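Side-chain contacts in DegV domain-containing protein Cgl2349/cg2579 (Corynebacterium glutamicum, PDB 3EGL), which binds long-chain fatty acids such as palmitate and may take part in lipid transport or fatty acid metabolism: residues 4-9 with 121-126; 48-53 with 79-84; 52-57 with 66-71; 56-61 with 92-97; 197-202 with 230-235. All coordinates share one frame; numbering follows the deposited sequence. Where two conformers were deposited one is given.

Contact 1 (4-9 with 121-126); sequences MPVRVI and ASLQEC
Val-6 meets Ala-121, Leu-123 and Cys-126 where the lead-in to strand 7-11 of the N-terminal alpha-beta-alpha sandwich passes the first turn of helix 123-133, on the sheet face opposite helix 47-60. The CB of Val-6 points at the second segment and lies 4.2 Å from the SG of Cys-126, a loose apolar touch. From there the side chain forks. With CG1 anti to the backbone N (chi1 159°), CG2 falls beside that N and slides over the backbone at the start of the helix, 3.6 Å from the N of Leu-123 and 3.7 Å from the O of Ala-121. CG1 goes the other way and touches CD1 of Leu-123 at 4.0 Å; the two side chains meet at about a right angle. A short beta-branched residue suits this spot, since its two methyls cover backbone and side chain at once, while Leu-123 and Cys-126 also reach Leu-67 of the neighbouring strand.

Ser-122 starts the helix as one half of a capping box: its OG accepts from the N of Glu-125, and its N donates to Glu-125 OE1. Beside Val-6, one water accepts from the N of Val-6 at 2.9 Å and donates to the O of Ala-121 at 2.8 Å.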
# COMPACT_ATOMS: atom_id res chain seq x y z
N MSE A 4 14.12 -23.68 -3.89
CA MSE A 4 12.73 -23.35 -3.68
C MSE A 4 12.51 -21.87 -4.07
O MSE A 4 13.45 -21.07 -4.00
CB MSE A 4 12.40 -23.54 -2.20
CG MSE A 4 12.37 -24.99 -1.74
SE MSE A 4 10.58 -25.66 -2.03
CE MSE A 4 10.57 -25.87 -3.97
N PRO A 5 11.29 -21.50 -4.50
CA PRO A 5 11.17 -20.10 -4.85
C PRO A 5 11.41 -19.17 -3.64
O PRO A 5 11.18 -19.56 -2.48
CB PRO A 5 9.74 -19.96 -5.38
CG PRO A 5 9.21 -21.31 -5.50
CD PRO A 5 10.05 -22.25 -4.71
N VAL A 6 11.93 -17.97 -3.92
CA VAL A 6 11.95 -16.88 -2.98
C VAL A 6 10.53 -16.66 -2.42
O VAL A 6 9.54 -16.80 -3.14
CB VAL A 6 12.44 -15.60 -3.66
CG1 VAL A 6 11.99 -14.37 -2.89
CG2 VAL A 6 13.97 -15.69 -3.90
N ARG A 7 10.45 -16.33 -1.14
CA ARG A 7 9.16 -16.19 -0.51
C ARG A 7 8.86 -14.72 -0.25
O ARG A 7 9.75 -13.99 0.21
CB ARG A 7 9.09 -16.97 0.80
CG ARG A 7 9.29 -18.49 0.66
CD ARG A 7 8.37 -19.16 1.65
NE ARG A 7 7.36 -19.85 0.91
CZ ARG A 7 6.05 -19.73 1.04
NH1 ARG A 7 5.50 -18.95 1.94
NH2 ARG A 7 5.31 -20.45 0.24
N VAL A 8 7.63 -14.30 -0.54
CA VAL A 8 7.24 -12.90 -0.40
C VAL A 8 6.29 -12.68 0.78
O VAL A 8 5.35 -13.44 0.99
CB VAL A 8 6.60 -12.38 -1.70
CG1 VAL A 8 6.16 -10.90 -1.56
CG2 VAL A 8 7.60 -12.55 -2.87
N ILE A 9 6.58 -11.63 1.55
CA ILE A 9 5.82 -11.29 2.75
C ILE A 9 5.48 -9.83 2.70
O ILE A 9 6.35 -9.00 2.41
CB ILE A 9 6.64 -11.52 4.05
CG1 ILE A 9 7.22 -12.94 4.08
CG2 ILE A 9 5.77 -11.32 5.30
CD1 ILE A 9 7.92 -13.33 5.46
N ALA A 121 13.32 -16.77 -10.07
CA ALA A 121 14.15 -15.58 -9.99
C ALA A 121 14.88 -15.52 -8.63
O ALA A 121 14.35 -15.97 -7.59
CB ALA A 121 13.32 -14.33 -10.19
N SER A 122 16.09 -14.96 -8.64
CA SER A 122 16.84 -14.79 -7.39
C SER A 122 16.22 -13.68 -6.51
O SER A 122 15.39 -12.88 -6.97
CB SER A 122 18.28 -14.45 -7.73
OG SER A 122 18.34 -13.13 -8.22
N LEU A 123 16.59 -13.68 -5.24
CA LEU A 123 16.18 -12.62 -4.32
C LEU A 123 16.49 -11.20 -4.91
O LEU A 123 15.57 -10.37 -5.01
CB LEU A 123 16.81 -12.81 -2.93
CG LEU A 123 16.35 -11.89 -1.78
CD1 LEU A 123 14.82 -11.96 -1.54
CD2 LEU A 123 17.11 -12.25 -0.46
N GLN A 124 17.74 -10.95 -5.31
CA GLN A 124 18.09 -9.66 -5.92
C GLN A 124 17.10 -9.30 -7.06
O GLN A 124 16.64 -8.15 -7.17
CB GLN A 124 19.54 -9.65 -6.46
CG GLN A 124 19.94 -8.34 -7.14
CD GLN A 124 19.91 -7.16 -6.15
OE1 GLN A 124 20.38 -7.27 -5.02
NE2 GLN A 124 19.33 -6.03 -6.58
N GLU A 125 16.76 -10.28 -7.90
CA GLU A 125 15.87 -10.06 -9.06
C GLU A 125 14.43 -9.80 -8.67
O GLU A 125 13.79 -8.94 -9.28
CB GLU A 125 15.95 -11.22 -10.05
CG GLU A 125 17.34 -11.34 -10.72
CD GLU A 125 17.56 -12.68 -11.47
OE1 GLU A 125 16.97 -13.72 -11.13
OE2 GLU A 125 18.36 -12.69 -12.41
N CYS A 126 13.93 -10.51 -7.65
CA CYS A 126 12.61 -10.22 -7.16
C CYS A 126 12.64 -8.84 -6.52
O CYS A 126 11.70 -8.06 -6.70
CB CYS A 126 12.13 -11.26 -6.15
SG CYS A 126 11.99 -12.90 -6.89
O HOH W 1 12.48 -17.84 -6.78

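Contact 2 (48-53 with 79-84); sequences LELAAS and WSAAVT
Leu-50 reaches Ala-81 and Ala-82 through two torsions. Its first sets CG opposite the carbonyl carbon (chi1 -72°), and its second (chi2 165°) carries CD1 straight on, so that this one methyl goes the whole way across to helix 78-86. CD1 comes down on the backbone between the two alanines, 3.5 Å from both the N and the CA of Ala-82. It is flanked by the two beta carbons, with Ala-81 CB 3.9 Å away and Ala-82 CB at 3.8 Å. The CB of Ala-81 points at the incoming leucine, whereas that of Ala-82 is directed to one side and also touches Tyr-54 and His-70.

The choice of residues explains the closeness. Alanine carries nothing beyond CB, which lets a leucine methyl rest on the main chain of the other helix, and the CA atoms of Leu-50 and Ala-82 come within 6.2 Å. Leucine supplies the length and a forked end: while CD1 rests on the alanines, CD2 packs 3.7 Å from NE2 of His-70. Ile-29 of the sheet and Ala-85, one turn further along helix 78-86, also touch Leu-50 and complete its buried, largely apolar surroundings.

On a more open flank of helix 78-86, the hydroxyl of Thr-84 is occupied by its own helix: OG1 donates to the O of Ser-80 at 2.9 Å, four residues back. The small alanines thus let helices 47-60 and 78-86 approach closely, side by side on the same face of the sheet in an alpha-beta-alpha sandwich.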
# COMPACT_ATOMS: atom_id res chain seq x y z
N LEU A 48 10.15 -8.42 17.23
CA LEU A 48 9.95 -9.78 17.68
C LEU A 48 8.96 -10.59 16.79
O LEU A 48 9.21 -11.76 16.49
CB LEU A 48 9.49 -9.73 19.14
CG LEU A 48 9.67 -10.96 19.98
CD1 LEU A 48 11.16 -11.14 20.26
CD2 LEU A 48 8.84 -10.83 21.31
N GLU A 49 7.88 -9.97 16.35
CA GLU A 49 6.87 -10.66 15.56
C GLU A 49 7.43 -10.83 14.18
O GLU A 49 7.06 -11.78 13.51
CB GLU A 49 5.57 -9.85 15.39
CG GLU A 49 4.89 -9.37 16.63
CD GLU A 49 3.73 -8.43 16.23
OE1 GLU A 49 3.88 -7.17 16.26
OE2 GLU A 49 2.69 -8.98 15.76
N LEU A 50 8.26 -9.89 13.73
CA LEU A 50 8.83 -10.03 12.40
C LEU A 50 9.92 -11.11 12.38
O LEU A 50 10.00 -11.89 11.42
CB LEU A 50 9.33 -8.69 11.86
CG LEU A 50 8.18 -7.75 11.45
CD1 LEU A 50 8.67 -6.32 11.26
CD2 LEU A 50 7.52 -8.28 10.15
N ALA A 51 10.72 -11.20 13.45
CA ALA A 51 11.73 -12.25 13.52
C ALA A 51 11.04 -13.61 13.36
O ALA A 51 11.50 -14.45 12.59
CB ALA A 51 12.52 -12.20 14.81
N ALA A 52 9.93 -13.80 14.07
CA ALA A 52 9.17 -15.05 14.03
C ALA A 52 8.61 -15.27 12.65
O ALA A 52 8.71 -16.36 12.08
CB ALA A 52 8.06 -15.04 15.07
N SER A 53 8.04 -14.23 12.09
CA SER A 53 7.38 -14.36 10.85
C SER A 53 8.38 -14.70 9.71
O SER A 53 8.13 -15.58 8.86
CB SER A 53 6.69 -13.05 10.60
OG SER A 53 5.89 -13.20 9.49
N TRP A 79 8.81 -0.70 9.30
CA TRP A 79 10.07 -0.84 8.59
C TRP A 79 11.30 -0.89 9.52
O TRP A 79 12.24 -1.69 9.32
CB TRP A 79 10.25 0.36 7.65
CG TRP A 79 11.61 0.39 6.97
CD1 TRP A 79 11.97 -0.35 5.89
CD2 TRP A 79 12.77 1.14 7.36
NE1 TRP A 79 13.27 -0.07 5.54
CE2 TRP A 79 13.79 0.83 6.43
CE3 TRP A 79 13.04 2.05 8.38
CZ2 TRP A 79 15.06 1.41 6.48
CZ3 TRP A 79 14.30 2.63 8.44
CH2 TRP A 79 15.29 2.30 7.49
N SER A 80 11.29 -0.05 10.52
CA SER A 80 12.37 0.00 11.49
C SER A 80 12.45 -1.33 12.26
O SER A 80 13.55 -1.84 12.58
CB SER A 80 12.12 1.18 12.43
OG SER A 80 13.24 1.38 13.28
N ALA A 81 11.27 -1.91 12.55
CA ALA A 81 11.21 -3.23 13.21
C ALA A 81 11.70 -4.32 12.25
O ALA A 81 12.39 -5.24 12.64
CB ALA A 81 9.82 -3.54 13.72
N ALA A 82 11.36 -4.16 10.97
CA ALA A 82 11.71 -5.15 9.95
C ALA A 82 13.23 -5.25 9.74
O ALA A 82 13.77 -6.36 9.56
CB ALA A 82 11.03 -4.77 8.65
N VAL A 83 13.89 -4.10 9.77
CA VAL A 83 15.32 -4.01 9.57
C VAL A 83 16.06 -4.63 10.75
O VAL A 83 17.07 -5.31 10.56
CB VAL A 83 15.73 -2.53 9.38
CG1 VAL A 83 17.14 -2.34 9.80
CG2 VAL A 83 15.48 -2.07 7.93
N THR A 84 15.55 -4.41 11.96
CA THR A 84 16.07 -5.05 13.16
C THR A 84 15.87 -6.58 13.07
O THR A 84 16.81 -7.33 13.32
CB THR A 84 15.36 -4.49 14.42
OG1 THR A 84 15.49 -3.05 14.44
CG2 THR A 84 15.96 -5.09 15.70

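Contact 3 (52-57 with 66-71); sequences ASYARQ and VLALHI
The phenol of Tyr-54 and the imidazole of His-70 meet edge to edge, each near the plane of the other, with no stacking of faces. NE2 of His-70 lies at the hydroxyl end of the tyrosine ring, and OH and NE2 form a short hydrogen bond of 2.7 Å. Ala-68 CB approaches the phenol obliquely, 3.8 Å from CZ and 3.5 Å from OH.

This is the helix-on-sheet layer of the alpha-beta-alpha sandwich: helix 47-60 runs roughly antiparallel to strand 66-69 (146° between the directions of the short segments), and their axes come within 9.5 Å. Val-66 and Ala-68, alternate residues of the strand, point toward the helix, as does His-70. Tyr-54 sets out along the helix flank, but with CG placed beside its own backbone N (chi1 -64°) the long ring swings over to the strand. The two side chains approach from opposite directions and meet at their edges, close to the small methyl of Ala-68.

The bond fixes a buried hydroxyl and one side of the imidazole. The other nitrogen of His-70, ND1, is bonded to OD2 of Asp-11, so the ring is held at both ends and its rotation is set. His-70 lies near the lipid site, its side chain about 7 Å from that of Ser-76, which binds hexadecanoate, and the adjoining Ile-71 touches the bound palmitate.

At the start of the strand, Val-66, a branched residue suited to extended backbone, packs its CG2 3.9 Å from CB of Gln-57.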
# COMPACT_ATOMS: atom_id res chain seq x y z
N ALA A 52 9.93 -13.80 14.07
CA ALA A 52 9.17 -15.05 14.03
C ALA A 52 8.61 -15.27 12.65
O ALA A 52 8.71 -16.36 12.08
CB ALA A 52 8.06 -15.04 15.07
N SER A 53 8.04 -14.23 12.09
CA SER A 53 7.38 -14.36 10.85
C SER A 53 8.38 -14.70 9.71
O SER A 53 8.13 -15.58 8.86
CB SER A 53 6.69 -13.05 10.60
OG SER A 53 5.89 -13.20 9.49
N TYR A 54 9.54 -14.03 9.73
CA TYR A 54 10.58 -14.22 8.71
C TYR A 54 11.25 -15.60 8.84
O TYR A 54 11.57 -16.25 7.84
CB TYR A 54 11.67 -13.13 8.83
CG TYR A 54 11.21 -11.69 8.56
CD1 TYR A 54 10.00 -11.43 7.91
CD2 TYR A 54 12.03 -10.59 8.90
CE1 TYR A 54 9.58 -10.13 7.65
CE2 TYR A 54 11.66 -9.28 8.62
CZ TYR A 54 10.43 -9.06 8.00
OH TYR A 54 10.03 -7.79 7.76
N ALA A 55 11.49 -16.03 10.09
CA ALA A 55 12.16 -17.30 10.31
C ALA A 55 11.24 -18.37 9.80
O ALA A 55 11.69 -19.34 9.20
CB ALA A 55 12.44 -17.52 11.79
N ARG A 56 9.95 -18.20 10.04
CA ARG A 56 9.01 -19.22 9.61
C ARG A 56 8.93 -19.34 8.05
O ARG A 56 8.90 -20.46 7.48
CB ARG A 56 7.67 -19.08 10.34
CG ARG A 56 6.52 -19.35 9.47
CD ARG A 56 5.23 -19.86 10.15
NE ARG A 56 5.04 -19.65 11.59
CZ ARG A 56 4.75 -20.66 12.42
NH1 ARG A 56 4.65 -21.92 11.97
NH2 ARG A 56 4.56 -20.43 13.70
N GLN A 57 9.01 -18.20 7.36
CA GLN A 57 9.06 -18.24 5.89
C GLN A 57 10.40 -18.76 5.34
O GLN A 57 10.41 -19.45 4.32
CB GLN A 57 8.66 -16.88 5.26
CG GLN A 57 7.16 -16.49 5.44
CD GLN A 57 6.24 -17.69 5.33
OE1 GLN A 57 5.48 -17.97 6.23
NE2 GLN A 57 6.35 -18.44 4.24
N VAL A 66 13.87 -14.43 1.55
CA VAL A 66 12.61 -13.77 1.85
C VAL A 66 12.68 -12.29 1.43
O VAL A 66 13.60 -11.56 1.82
CB VAL A 66 12.22 -13.91 3.34
CG1 VAL A 66 11.10 -13.00 3.70
CG2 VAL A 66 11.84 -15.34 3.62
N LEU A 67 11.71 -11.89 0.64
CA LEU A 67 11.48 -10.50 0.32
C LEU A 67 10.31 -9.95 1.13
O LEU A 67 9.17 -10.46 1.09
CB LEU A 67 11.22 -10.36 -1.19
CG LEU A 67 11.24 -8.95 -1.74
CD1 LEU A 67 12.66 -8.35 -1.66
CD2 LEU A 67 10.64 -8.86 -3.19
N ALA A 68 10.57 -8.89 1.88
CA ALA A 68 9.57 -8.33 2.79
C ALA A 68 9.22 -6.92 2.33
O ALA A 68 10.12 -6.06 2.13
CB ALA A 68 10.12 -8.31 4.25
N LEU A 69 7.92 -6.68 2.16
CA LEU A 69 7.44 -5.38 1.71
C LEU A 69 6.38 -4.83 2.66
O LEU A 69 5.29 -5.35 2.72
CB LEU A 69 6.82 -5.50 0.33
CG LEU A 69 7.67 -6.00 -0.83
CD1 LEU A 69 7.31 -7.42 -1.05
CD2 LEU A 69 7.38 -5.17 -2.07
N HIS A 70 6.75 -3.78 3.39
CA HIS A 70 6.00 -3.21 4.48
C HIS A 70 5.65 -1.77 4.19
O HIS A 70 6.37 -1.09 3.44
CB HIS A 70 6.83 -3.28 5.76
CG HIS A 70 7.05 -4.69 6.23
ND1 HIS A 70 5.99 -5.54 6.50
CD2 HIS A 70 8.18 -5.40 6.45
CE1 HIS A 70 6.47 -6.72 6.88
NE2 HIS A 70 7.79 -6.66 6.85
N ILE A 71 4.54 -1.33 4.78
CA ILE A 71 4.20 0.07 4.91
C ILE A 71 5.42 1.02 5.13
O ILE A 71 6.40 0.70 5.88
CB ILE A 71 3.12 0.25 6.04
CG1 ILE A 71 2.66 1.71 6.17
CG2 ILE A 71 3.61 -0.33 7.35
CD1 ILE A 71 1.29 1.84 6.79

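Contact 4 (56-61 with 92-97); sequences RQLERG and DSVRVV
Leu-58 divides its two methyls between Ser-93 and Val-94. CD2 leans on Ser-93, 3.9 Å from its O and 4.1 Å from its CB, while CD1 touches CG2 of Val-94 at 4.2 Å. The leucine and valine side chains cross at about a right angle. With CG beside the backbone N (chi1 -78°) and the chain then extended, the leucine comes off helix 47-60 pointing at the strand, and its forked end can serve two consecutive residues.

Phe-89 touches both Leu-58 and Val-94 and extends the apolar patch. The patch lies where the last turns of helix 47-60 cover the start of strand 94-97, an outermost strand of the five-stranded sheet in this alpha-beta-alpha sandwich. Beta-branched Val-94 suits the extended backbone and offers a methyl to the leucine. Ser-93 suits the turn before it: its OG is hydrogen-bonded to the O of Asp-90, and its CB and carbonyl O meet the leucine.

Beyond the patch, Arg-95 clasps Asp-92 side-on: NE meets OD1 at 2.8 Å and NH2 meets OD2 at 2.9 Å, the latter bond nearly straight at 175°. This salt bridge ties the strand back to the turn. Outermost, the same guanidinium bonds to OE1 of Gln-124 and makes a cation-pi contact with Tyr-127.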
# COMPACT_ATOMS: atom_id res chain seq x y z
N ARG A 56 9.95 -18.20 10.04
CA ARG A 56 9.01 -19.22 9.61
C ARG A 56 8.93 -19.34 8.05
O ARG A 56 8.90 -20.46 7.48
CB ARG A 56 7.67 -19.08 10.34
CG ARG A 56 6.52 -19.35 9.47
CD ARG A 56 5.23 -19.86 10.15
NE ARG A 56 5.04 -19.65 11.59
CZ ARG A 56 4.75 -20.66 12.42
NH1 ARG A 56 4.65 -21.92 11.97
NH2 ARG A 56 4.56 -20.43 13.70
N GLN A 57 9.01 -18.20 7.36
CA GLN A 57 9.06 -18.24 5.89
C GLN A 57 10.40 -18.76 5.34
O GLN A 57 10.41 -19.45 4.32
CB GLN A 57 8.66 -16.88 5.26
CG GLN A 57 7.16 -16.49 5.44
CD GLN A 57 6.24 -17.69 5.33
OE1 GLN A 57 5.48 -17.97 6.23
NE2 GLN A 57 6.35 -18.44 4.24
N LEU A 58 11.51 -18.45 6.01
CA LEU A 58 12.79 -19.03 5.70
C LEU A 58 12.77 -20.53 5.83
O LEU A 58 13.21 -21.22 4.92
CB LEU A 58 13.91 -18.48 6.57
CG LEU A 58 14.41 -17.09 6.18
CD1 LEU A 58 15.28 -16.54 7.30
CD2 LEU A 58 15.22 -17.15 4.83
N GLU A 59 12.26 -21.04 6.94
CA GLU A 59 12.16 -22.47 7.12
C GLU A 59 11.35 -23.11 5.99
O GLU A 59 11.75 -24.13 5.43
CB GLU A 59 11.57 -22.83 8.49
CG GLU A 59 11.48 -24.30 8.74
CD GLU A 59 12.85 -25.01 8.82
OE1 GLU A 59 13.89 -24.34 9.04
OE2 GLU A 59 12.89 -26.26 8.71
N ARG A 60 10.24 -22.49 5.64
CA ARG A 60 9.32 -23.04 4.65
C ARG A 60 9.94 -23.01 3.24
O ARG A 60 9.76 -23.94 2.49
CB ARG A 60 7.98 -22.29 4.68
CG ARG A 60 6.88 -22.90 3.83
CD ARG A 60 5.56 -22.14 3.99
NE ARG A 60 5.03 -22.28 5.34
CZ ARG A 60 4.01 -21.57 5.85
NH1 ARG A 60 3.62 -21.80 7.10
NH2 ARG A 60 3.40 -20.62 5.13
N GLY A 61 10.69 -21.97 2.91
CA GLY A 61 11.30 -21.88 1.59
C GLY A 61 12.69 -22.47 1.51
O GLY A 61 13.46 -22.14 0.61
N ASP A 92 21.75 -11.06 4.04
CA ASP A 92 20.83 -11.08 2.93
C ASP A 92 19.93 -12.32 2.77
O ASP A 92 19.50 -12.63 1.66
CB ASP A 92 21.56 -10.74 1.61
CG ASP A 92 20.61 -10.07 0.57
OD1 ASP A 92 19.68 -9.26 0.95
OD2 ASP A 92 20.82 -10.39 -0.64
N SER A 93 19.60 -13.00 3.86
CA SER A 93 18.55 -14.02 3.81
C SER A 93 17.20 -13.35 3.69
O SER A 93 16.30 -13.89 3.06
CB SER A 93 18.53 -14.81 5.11
OG SER A 93 19.75 -15.51 5.29
N VAL A 94 17.07 -12.20 4.35
CA VAL A 94 15.87 -11.43 4.32
C VAL A 94 16.17 -10.07 3.71
O VAL A 94 16.98 -9.29 4.26
CB VAL A 94 15.28 -11.18 5.74
CG1 VAL A 94 13.97 -10.32 5.62
CG2 VAL A 94 14.99 -12.47 6.43
N ARG A 95 15.51 -9.77 2.59
CA ARG A 95 15.67 -8.49 2.00
C ARG A 95 14.42 -7.61 2.28
O ARG A 95 13.31 -7.94 1.84
CB ARG A 95 15.91 -8.67 0.53
CG ARG A 95 15.88 -7.38 -0.25
CD ARG A 95 17.22 -6.70 -0.26
NE ARG A 95 18.30 -7.55 -0.76
CZ ARG A 95 18.89 -7.40 -1.95
NH1 ARG A 95 18.48 -6.44 -2.78
NH2 ARG A 95 19.90 -8.22 -2.31
N VAL A 96 14.60 -6.51 3.02
CA VAL A 96 13.52 -5.57 3.33
C VAL A 96 13.46 -4.42 2.28
O VAL A 96 14.37 -3.63 2.18
CB VAL A 96 13.70 -4.93 4.75
CG1 VAL A 96 12.52 -4.01 5.07
CG2 VAL A 96 13.84 -5.99 5.79
N VAL A 97 12.37 -4.34 1.53
CA VAL A 97 12.22 -3.31 0.53
C VAL A 97 11.88 -2.03 1.30
O VAL A 97 11.03 -2.06 2.21
CB VAL A 97 11.09 -3.66 -0.47
CG1 VAL A 97 10.85 -2.55 -1.56
CG2 VAL A 97 11.36 -4.99 -1.13

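Contact 5 (197-202 with 230-235); sequences ELAQIR and NALPEG
Leu-232 and Ala-231 lie against Ala-199 and Gln-200 in the C-terminal half of the protein, where helix 196-203 packs beside the end of helix 224-231. The latter helix belongs to a beta-alpha-beta crossover between the parallel neighbours 209-215 and 237-242 of the six-stranded sheet.

The inner part is compact. Leu-232, the residue at which the chain leaves the helix, sends CD1 onto the backbone of helix 196-203, 3.8 Å from both the N and the CA of Gln-200 and 4.3 Å from CB of Ala-199. Alanine at 199 suits this place: its small CB points at the other segment and lets the leucine methyl settle on the helix surface. Ala-199 also touches Trp-140 of strand 137-142. Leu-232 is buried and also touches Val-208, so a large apolar residue fits there.

The outer part is the exposed side, touched by one extended side chain. Gln-200 has CG opposite the backbone N (chi1 -163°), so that its amide end lies against Ala-231, OE1 as modelled 3.1 Å from CB. A long polar side chain is apt at such a border, since its end can meet water. The orientation of its amide may be uncertain, since OE1 as modelled lies 3.3 Å from the O of Ala-231, also an acceptor. Independent of that choice is the CG of Gln-200, 3.5 Å from the same carbonyl oxygen.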
# COMPACT_ATOMS: atom_id res chain seq x y z
N GLU A 197 -8.60 13.41 -13.30
CA GLU A 197 -7.71 14.36 -13.98
C GLU A 197 -6.22 14.06 -13.74
O GLU A 197 -5.48 13.88 -14.71
CB GLU A 197 -8.04 15.80 -13.60
CG GLU A 197 -7.50 16.83 -14.58
CD GLU A 197 -7.91 18.26 -14.26
OE1 GLU A 197 -9.10 18.53 -13.92
OE2 GLU A 197 -7.03 19.14 -14.36
N LEU A 198 -5.82 13.96 -12.48
CA LEU A 198 -4.43 13.66 -12.13
C LEU A 198 -3.94 12.33 -12.70
O LEU A 198 -2.82 12.27 -13.25
CB LEU A 198 -4.22 13.71 -10.60
CG LEU A 198 -4.50 15.07 -9.89
CD1 LEU A 198 -4.59 14.89 -8.39
CD2 LEU A 198 -3.47 16.23 -10.27
N ALA A 199 -4.76 11.28 -12.59
CA ALA A 199 -4.33 9.95 -13.07
C ALA A 199 -4.19 9.97 -14.59
O ALA A 199 -3.22 9.45 -15.14
CB ALA A 199 -5.32 8.86 -12.65
N GLN A 200 -5.15 10.63 -15.24
CA GLN A 200 -5.10 10.81 -16.67
C GLN A 200 -3.84 11.52 -17.14
O GLN A 200 -3.16 11.04 -18.03
CB GLN A 200 -6.36 11.49 -17.19
CG GLN A 200 -6.49 11.29 -18.66
CD GLN A 200 -7.76 11.86 -19.25
OE1 GLN A 200 -8.84 11.72 -18.67
NE2 GLN A 200 -7.64 12.48 -20.44
N ILE A 201 -3.50 12.67 -16.53
CA ILE A 201 -2.22 13.33 -16.88
C ILE A 201 -1.05 12.36 -16.71
O ILE A 201 -0.18 12.29 -17.55
CB ILE A 201 -1.90 14.58 -15.99
CG1 ILE A 201 -3.14 15.50 -15.75
CG2 ILE A 201 -0.67 15.32 -16.48
CD1 ILE A 201 -3.64 16.24 -16.89
N ARG A 202 -1.05 11.62 -15.58
CA ARG A 202 0.07 10.80 -15.18
C ARG A 202 0.25 9.56 -16.03
O ARG A 202 1.38 9.07 -16.19
CB ARG A 202 -0.10 10.40 -13.71
CG ARG A 202 0.96 9.47 -13.12
CD ARG A 202 2.34 10.12 -12.99
NE ARG A 202 3.30 9.17 -12.45
CZ ARG A 202 3.93 8.23 -13.15
NH1 ARG A 202 3.70 8.11 -14.44
NH2 ARG A 202 4.79 7.40 -12.56
N ASN A 230 -13.56 5.41 -18.35
CA ASN A 230 -13.76 6.32 -19.47
C ASN A 230 -12.55 7.19 -19.73
O ASN A 230 -12.30 7.54 -20.87
CB ASN A 230 -14.97 7.24 -19.25
CG ASN A 230 -16.24 6.46 -18.91
OD1 ASN A 230 -16.45 5.33 -19.40
ND2 ASN A 230 -17.07 7.05 -18.05
N ALA A 231 -11.82 7.56 -18.69
CA ALA A 231 -10.78 8.55 -18.89
C ALA A 231 -9.37 8.00 -19.20
O ALA A 231 -8.56 8.67 -19.84
CB ALA A 231 -10.76 9.52 -17.75
N LEU A 232 -9.08 6.78 -18.75
CA LEU A 232 -7.73 6.24 -18.85
C LEU A 232 -7.51 5.56 -20.18
O LEU A 232 -8.48 5.07 -20.76
CB LEU A 232 -7.47 5.27 -17.68
CG LEU A 232 -6.60 5.83 -16.55
CD1 LEU A 232 -6.72 7.34 -16.40
CD2 LEU A 232 -6.91 5.14 -15.24
N PRO A 233 -6.24 5.49 -20.66
CA PRO A 233 -6.01 4.90 -22.00
C PRO A 233 -6.51 3.47 -22.10
O PRO A 233 -6.48 2.72 -21.12
CB PRO A 233 -4.49 4.96 -22.15
CG PRO A 233 -4.05 6.02 -21.24
CD PRO A 233 -4.97 5.94 -20.05
N GLU A 234 -6.98 3.10 -23.29
CA GLU A 234 -7.51 1.77 -23.55
C GLU A 234 -6.52 0.70 -23.16
O GLU A 234 -5.32 0.88 -23.33
CB GLU A 234 -7.83 1.62 -25.04
CG GLU A 234 -9.11 2.27 -25.47
CD GLU A 234 -9.24 2.32 -26.99
OE1 GLU A 234 -8.89 1.31 -27.67
OE2 GLU A 234 -9.67 3.37 -27.50
N GLY A 235 -7.05 -0.42 -22.67
CA GLY A 235 -6.24 -1.54 -22.21
C GLY A 235 -5.77 -1.42 -20.77
O GLY A 235 -4.87 -2.13 -20.37

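Contacts 1 to 4 all belong to the layers around the five-stranded sheet; in contact 1 helix 123-133 lies on the face opposite helix 47-60. Contacts 3 and 4, with centres 6 Å apart, share Arg-56 and Gln-57 and rest on neighbouring strands joined by a probable bond from Arg-95 N to Val-66 O (2.7 Å). The centres of contacts 2 and 3 are 8 Å apart, and Ala-82 CB packs 3.3 Å from Tyr-54 OH. The palmitate lies at the edge of contact 3, where Ile-71 touches it. Contact 5 belongs to the other sheet, on the opposite side of the chain's centre: its centre is about 38 Å from that of contact 2.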